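PDB 5GMT: alginate lyase from Aplysia kurodai, which probably cleaves alginate, a polymer of mannuronic and guluronic acid, as a polysaccharide lyase of family 14 with a preference for polymannuronate. Local coordinates for residues 183-197 and 210-224. Sequence-based numbering, arbitrary orientation.
Sequences KFRFMNNKWHSISEE and VKICVQAEGHSQQCY
Strands 191-197 and 210-216 pair as an antiparallel beta hairpin in one sheet of the lyase's concanavalin-like fold, S193, S195 and E197 bonding Q215, C213 and K211 through backbone N-H and C=O in both directions. S195 N reaches C213 O at 2.9 Å. The small serine suits the spot beside the C213-C223 disulfide, which ties the hairpin to strand 222-224: S195 OG lies 3.4 Å from C213 CB and binds a water shared with K211 O. Residues 183-187 pack against the face carrying I194 and V214. I212 CG2 makes a CH-pi contact over one face of the F184 ring, 3.8 Å from F184 CZ, while V214's two branches let it touch both rings, CG2 at F184 and CG1 at F186. At the hairpin's open end, where the 216-219 turn leads into the next strand, W191 N points almost straight (172°) at E217 OE1, 2.9 Å away, because E217 CG sits between its backbone N and carbonyl carbon (chi1 55°). K190, bent at its last torsion (-65°), brings NZ to E217 O at 3.1 Å. With an alanine here, E217 O would probably lose this donor and the H219 ring its K190 CE contact beside NE2. M187 SD stands over the H219 ring centre. Apolar contacts thus fasten 183-187 to the sheet, while an amine, a carboxylate and a Met-aromatic contact hold the turn.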
loop_
_atom_site.group_PDB
_atom_site.type_symbol
_atom_site.label_atom_id
_atom_site.label_comp_id
_atom_site.label_asym_id
_atom_site.label_seq_id
_atom_site.Cartn_x
_atom_site.Cartn_y
_atom_site.Cartn_z
ATOM N N LYS A 183 -14.545 4.830 4.120
ATOM C CA LYS A 183 -14.950 3.884 5.159
ATOM C C LYS A 183 -13.969 3.879 6.320
ATOM O O LYS A 183 -14.294 3.428 7.416
ATOM C CB LYS A 183 -15.103 2.483 4.576
ATOM C CG LYS A 183 -16.259 2.406 3.586
ATOM C CD LYS A 183 -16.855 1.018 3.518
ATOM C CE LYS A 183 -18.028 0.974 2.542
ATOM N NZ LYS A 183 -19.126 1.911 2.923
ATOM N N PHE A 184 -12.763 4.369 6.069
ATOM C CA PHE A 184 -11.820 4.668 7.141
ATOM C C PHE A 184 -11.171 5.992 6.788
ATOM O O PHE A 184 -11.259 6.438 5.654
ATOM C CB PHE A 184 -10.778 3.552 7.327
ATOM C CG PHE A 184 -10.142 3.078 6.041
ATOM C CD1 PHE A 184 -10.748 2.091 5.277
ATOM C CD2 PHE A 184 -8.939 3.610 5.605
ATOM C CE1 PHE A 184 -10.172 1.648 4.097
ATOM C CE2 PHE A 184 -8.346 3.166 4.426
ATOM C CZ PHE A 184 -8.967 2.191 3.669
ATOM N N ARG A 185 -10.542 6.638 7.760
ATOM C CA ARG A 185 -10.009 7.970 7.530
ATOM C C ARG A 185 -8.722 8.148 8.313
ATOM O O ARG A 185 -8.566 7.598 9.402
ATOM C CB ARG A 185 -11.031 9.055 7.920
ATOM C CG ARG A 185 -10.536 10.499 7.696
ATOM C CD ARG A 185 -11.600 11.569 7.987
ATOM N NE ARG A 185 -12.451 11.838 6.827
ATOM C CZ ARG A 185 -13.242 12.903 6.692
ATOM N NH1 ARG A 185 -13.301 13.827 7.644
ATOM N NH2 ARG A 185 -13.976 13.046 5.597
ATOM N N PHE A 186 -7.805 8.906 7.732
ATOM C CA PHE A 186 -6.534 9.212 8.357
ATOM C C PHE A 186 -6.589 10.584 9.005
ATOM O O PHE A 186 -7.202 11.506 8.464
ATOM C CB PHE A 186 -5.417 9.141 7.323
ATOM C CG PHE A 186 -5.340 7.816 6.631
ATOM C CD1 PHE A 186 -4.938 6.683 7.328
ATOM C CD2 PHE A 186 -5.667 7.698 5.296
ATOM C CE1 PHE A 186 -4.865 5.445 6.694
ATOM C CE2 PHE A 186 -5.598 6.467 4.660
ATOM C CZ PHE A 186 -5.201 5.343 5.358
ATOM N N MET A 187 -5.944 10.707 10.163
ATOM C CA MET A 187 -5.956 11.953 10.925
ATOM C C MET A 187 -4.579 12.581 10.995
ATOM O O MET A 187 -3.591 11.896 11.253
ATOM C CB MET A 187 -6.478 11.703 12.341
ATOM C CG MET A 187 -7.841 11.045 12.378
ATOM S SD MET A 187 -8.470 10.898 14.061
ATOM C CE MET A 187 -8.765 12.617 14.462
ATOM N N ASN A 188 -4.520 13.888 10.768
ATOM C CA ASN A 188 -3.275 14.633 10.916
ATOM C C ASN A 188 -2.682 14.505 12.318
ATOM O O ASN A 188 -3.414 14.428 13.310
ATOM C CB ASN A 188 -3.518 16.103 10.578
ATOM C CG ASN A 188 -2.239 16.909 10.517
ATOM O OD1 ASN A 188 -1.154 16.363 10.322
ATOM N ND2 ASN A 188 -2.365 18.223 10.663
ATOM N N ASN A 189 -1.352 14.451 12.376
ATOM C CA ASN A 189 -0.584 14.471 13.625
ATOM C C ASN A 189 -0.917 13.333 14.578
ATOM O O ASN A 189 -0.916 13.504 15.806
ATOM C CB ASN A 189 -0.774 15.827 14.320
ATOM C CG ASN A 189 -0.275 16.986 13.466
ATOM O OD1 ASN A 189 0.761 16.880 12.805
ATOM N ND2 ASN A 189 -1.030 18.085 13.446
ATOM N N LYS A 190 -1.177 12.157 14.010
ATOM C CA LYS A 190 -1.447 10.967 14.804
ATOM C C LYS A 190 -0.786 9.734 14.207
ATOM O O LYS A 190 -0.603 9.658 12.996
ATOM C CB LYS A 190 -2.950 10.721 14.900
ATOM C CG LYS A 190 -3.679 11.593 15.908
ATOM C CD LYS A 190 -5.110 11.085 16.067
ATOM C CE LYS A 190 -5.812 11.737 17.250
ATOM N NZ LYS A 190 -5.164 11.364 18.536
ATOM N N TRP A 191 -0.466 8.770 15.062
ATOM C CA TRP A 191 -0.090 7.438 14.619
ATOM C C TRP A 191 -1.345 6.685 14.217
ATOM O O TRP A 191 -2.407 6.869 14.825
ATOM C CB TRP A 191 0.633 6.664 15.722
ATOM C CG TRP A 191 2.080 6.998 15.872
ATOM C CD1 TRP A 191 2.661 7.712 16.884
ATOM C CD2 TRP A 191 3.140 6.616 14.988
ATOM N NE1 TRP A 191 4.018 7.799 16.682
ATOM C CE2 TRP A 191 4.339 7.134 15.524
ATOM C CE3 TRP A 191 3.189 5.886 13.793
ATOM C CZ2 TRP A 191 5.576 6.953 14.905
ATOM C CZ3 TRP A 191 4.412 5.705 13.173
ATOM C CH2 TRP A 191 5.594 6.233 13.728
ATOM N N HIS A 192 -1.213 5.829 13.209
ATOM C CA HIS A 192 -2.286 4.919 12.809
ATOM C C HIS A 192 -1.728 3.518 12.712
ATOM O O HIS A 192 -0.650 3.327 12.146
ATOM C CB HIS A 192 -2.889 5.314 11.462
ATOM C CG HIS A 192 -3.392 6.716 11.416
ATOM N ND1 HIS A 192 -2.551 7.809 11.461
ATOM C CD2 HIS A 192 -4.651 7.210 11.346
ATOM C CE1 HIS A 192 -3.271 8.914 11.412
ATOM N NE2 HIS A 192 -4.548 8.580 11.342
ATOM N N SER A 193 -2.433 2.540 13.264
ATOM C CA SER A 193 -2.056 1.157 13.003
ATOM C C SER A 193 -2.896 0.690 11.833
ATOM O O SER A 193 -4.115 0.897 11.805
ATOM C CB SER A 193 -2.259 0.265 14.227
ATOM O OG SER A 193 -1.244 0.511 15.180
ATOM N N ILE A 194 -2.233 0.081 10.856
ATOM C CA ILE A 194 -2.903 -0.312 9.622
ATOM C C ILE A 194 -2.753 -1.813 9.432
ATOM O O ILE A 194 -1.654 -2.348 9.591
ATOM C CB ILE A 194 -2.316 0.440 8.411
ATOM C CG1 ILE A 194 -2.613 1.942 8.542
ATOM C CG2 ILE A 194 -2.872 -0.123 7.108
ATOM C CD1 ILE A 194 -2.286 2.739 7.284
ATOM N N SER A 195 -3.851 -2.500 9.137
ATOM C CA SER A 195 -3.728 -3.889 8.712
ATOM C C SER A 195 -4.439 -4.087 7.391
ATOM O O SER A 195 -5.509 -3.526 7.166
ATOM C CB SER A 195 -4.275 -4.858 9.779
ATOM O OG SER A 195 -5.666 -4.709 9.966
ATOM N N GLU A 196 -3.820 -4.867 6.505
ATOM C CA GLU A 196 -4.436 -5.204 5.235
ATOM C C GLU A 196 -4.319 -6.700 5.064
ATOM O O GLU A 196 -3.216 -7.217 4.915
ATOM C CB GLU A 196 -3.771 -4.479 4.060
ATOM C CG GLU A 196 -4.480 -4.759 2.717
ATOM C CD GLU A 196 -3.711 -4.257 1.502
ATOM O OE1 GLU A 196 -2.467 -4.388 1.485
ATOM O OE2 GLU A 196 -4.352 -3.736 0.556
ATOM N N GLU A 197 -5.457 -7.385 5.111
ATOM C CA GLU A 197 -5.505 -8.825 4.961
ATOM C C GLU A 197 -6.060 -9.166 3.587
ATOM O O GLU A 197 -7.131 -8.704 3.206
ATOM C CB GLU A 197 -6.358 -9.478 6.055
ATOM C CG GLU A 197 -6.474 -10.990 5.866
ATOM C CD GLU A 197 -6.963 -11.731 7.105
ATOM O OE1 GLU A 197 -7.358 -11.073 8.086
ATOM O OE2 GLU A 197 -6.956 -12.982 7.090
ATOM N N VAL A 210 -10.299 -8.387 0.419
ATOM C CA VAL A 210 -9.340 -7.561 1.133
ATOM C C VAL A 210 -10.042 -6.907 2.324
ATOM O O VAL A 210 -11.093 -6.278 2.174
ATOM C CB VAL A 210 -8.735 -6.466 0.226
ATOM C CG1 VAL A 210 -7.702 -5.657 0.992
ATOM C CG2 VAL A 210 -8.105 -7.081 -1.038
ATOM N N LYS A 211 -9.465 -7.066 3.504
ATOM C CA LYS A 211 -9.994 -6.415 4.699
ATOM C C LYS A 211 -8.943 -5.455 5.223
ATOM O O LYS A 211 -7.815 -5.855 5.522
ATOM C CB LYS A 211 -10.366 -7.451 5.770
ATOM C CG LYS A 211 -10.911 -6.828 7.062
ATOM C CD LYS A 211 -11.147 -7.864 8.155
ATOM C CE LYS A 211 -11.703 -7.189 9.402
ATOM N NZ LYS A 211 -11.931 -8.136 10.527
ATOM N N ILE A 212 -9.306 -4.183 5.306
ATOM C CA ILE A 212 -8.406 -3.170 5.812
ATOM C C ILE A 212 -8.947 -2.624 7.123
ATOM O O ILE A 212 -10.119 -2.262 7.204
ATOM C CB ILE A 212 -8.243 -2.024 4.797
ATOM C CG1 ILE A 212 -7.521 -2.531 3.535
ATOM C CG2 ILE A 212 -7.515 -0.839 5.437
ATOM C CD1 ILE A 212 -7.480 -1.494 2.430
ATOM N N CYS A 213 -8.102 -2.583 8.148
ATOM C CA CYS A 213 -8.489 -1.954 9.404
ATOM C C CYS A 213 -7.503 -0.839 9.679
ATOM O O CYS A 213 -6.302 -1.007 9.490
ATOM C CB CYS A 213 -8.502 -2.959 10.554
ATOM S SG CYS A 213 -9.759 -4.236 10.394
ATOM N N VAL A 214 -8.012 0.306 10.115
ATOM C CA VAL A 214 -7.151 1.429 10.459
ATOM C C VAL A 214 -7.552 1.929 11.833
ATOM O O VAL A 214 -8.741 2.062 12.120
ATOM C CB VAL A 214 -7.264 2.577 9.419
ATOM C CG1 VAL A 214 -6.483 3.808 9.862
ATOM C CG2 VAL A 214 -6.812 2.109 8.028
ATOM N N GLN A 215 -6.573 2.186 12.690
ATOM C CA GLN A 215 -6.870 2.753 14.000
ATOM C C GLN A 215 -5.914 3.885 14.311
ATOM O O GLN A 215 -4.712 3.675 14.473
ATOM C CB GLN A 215 -6.794 1.689 15.097
ATOM C CG GLN A 215 -7.173 2.232 16.461
ATOM C CD GLN A 215 -7.427 1.146 17.475
ATOM O OE1 GLN A 215 -6.809 0.085 17.434
ATOM N NE2 GLN A 215 -8.359 1.400 18.391
ATOM N N ALA A 216 -6.461 5.090 14.361
ATOM C CA ALA A 216 -5.716 6.249 14.817
ATOM C C ALA A 216 -5.602 6.174 16.335
ATOM O O ALA A 216 -6.525 5.701 17.002
ATOM C CB ALA A 216 -6.390 7.513 14.385
ATOM N N GLU A 217 -4.473 6.604 16.890
ATOM C CA GLU A 217 -4.291 6.428 18.320
ATOM C C GLU A 217 -5.360 7.230 19.053
ATOM O O GLU A 217 -5.675 8.359 18.675
ATOM C CB GLU A 217 -2.877 6.824 18.756
ATOM C CG GLU A 217 -2.459 8.206 18.364
ATOM C CD GLU A 217 -1.025 8.502 18.763
ATOM O OE1 GLU A 217 -0.323 9.162 17.967
ATOM O OE2 GLU A 217 -0.604 8.077 19.868
ATOM N N GLY A 218 -5.964 6.604 20.054
ATOM C CA GLY A 218 -7.030 7.236 20.804
ATOM C C GLY A 218 -8.425 6.983 20.274
ATOM O O GLY A 218 -9.410 7.297 20.944
ATOM N N HIS A 219 -8.527 6.403 19.084
ATOM C CA HIS A 219 -9.827 6.277 18.433
ATOM C C HIS A 219 -10.178 4.833 18.132
ATOM O O HIS A 219 -9.333 3.944 18.201
ATOM C CB HIS A 219 -9.862 7.108 17.146
ATOM C CG HIS A 219 -9.840 8.585 17.391
ATOM N ND1 HIS A 219 -10.971 9.368 17.319
ATOM C CD2 HIS A 219 -8.830 9.414 17.749
ATOM C CE1 HIS A 219 -10.656 10.619 17.606
ATOM N NE2 HIS A 219 -9.363 10.673 17.868
ATOM N N SER A 220 -11.451 4.608 17.828
ATOM C CA SER A 220 -11.924 3.276 17.497
ATOM C C SER A 220 -11.383 2.833 16.149
ATOM O O SER A 220 -11.198 3.640 15.234
ATOM C CB SER A 220 -13.453 3.228 17.488
ATOM O OG SER A 220 -13.961 3.277 18.810
ATOM N N GLN A 221 -11.113 1.541 16.066
ATOM C CA GLN A 221 -10.753 0.884 14.827
ATOM C C GLN A 221 -11.870 1.047 13.804
ATOM O O GLN A 221 -13.043 0.906 14.146
ATOM C CB GLN A 221 -10.488 -0.586 15.103
ATOM C CG GLN A 221 -9.813 -1.337 14.002
ATOM C CD GLN A 221 -9.660 -2.796 14.360
ATOM O OE1 GLN A 221 -10.604 -3.434 14.811
ATOM N NE2 GLN A 221 -8.467 -3.323 14.180
ATOM N N GLN A 222 -11.517 1.369 12.563
ATOM C CA GLN A 222 -12.489 1.312 11.473
ATOM C C GLN A 222 -12.021 0.307 10.426
ATOM O O GLN A 222 -10.885 0.375 9.962
ATOM C CB GLN A 222 -12.699 2.693 10.845
ATOM C CG GLN A 222 -13.520 3.624 11.740
ATOM C CD GLN A 222 -14.078 4.832 11.015
ATOM O OE1 GLN A 222 -13.357 5.547 10.318
ATOM N NE2 GLN A 222 -15.376 5.066 11.180
ATOM N N CYS A 223 -12.888 -0.635 10.064
ATOM C CA CYS A 223 -12.491 -1.654 9.102
ATOM C C CYS A 223 -13.389 -1.607 7.887
ATOM O O CYS A 223 -14.549 -1.204 7.974
ATOM C CB CYS A 223 -12.544 -3.050 9.716
ATOM S SG CYS A 223 -11.443 -3.330 11.110
ATOM N N TYR A 224 -12.842 -2.031 6.754
ATOM C CA TYR A 224 -13.609 -2.176 5.527
ATOM C C TYR A 224 -13.238 -3.488 4.875
ATOM O O TYR A 224 -12.055 -3.794 4.751
ATOM C CB TYR A 224 -13.333 -1.022 4.568
ATOM C CG TYR A 224 -13.649 -1.356 3.132
ATOM C CD1 TYR A 224 -14.953 -1.613 2.731
ATOM C CD2 TYR A 224 -12.641 -1.412 2.173
ATOM C CE1 TYR A 224 -15.250 -1.921 1.413
ATOM C CE2 TYR A 224 -12.927 -1.720 0.858
ATOM C CZ TYR A 224 -14.233 -1.972 0.483
ATOM O OH TYR A 224 -14.508 -2.280 -0.827
HETATM O O HOH W 1 -10.148 5.308 10.984
HETATM O O HOH W 2 -7.052 -6.208 8.264
#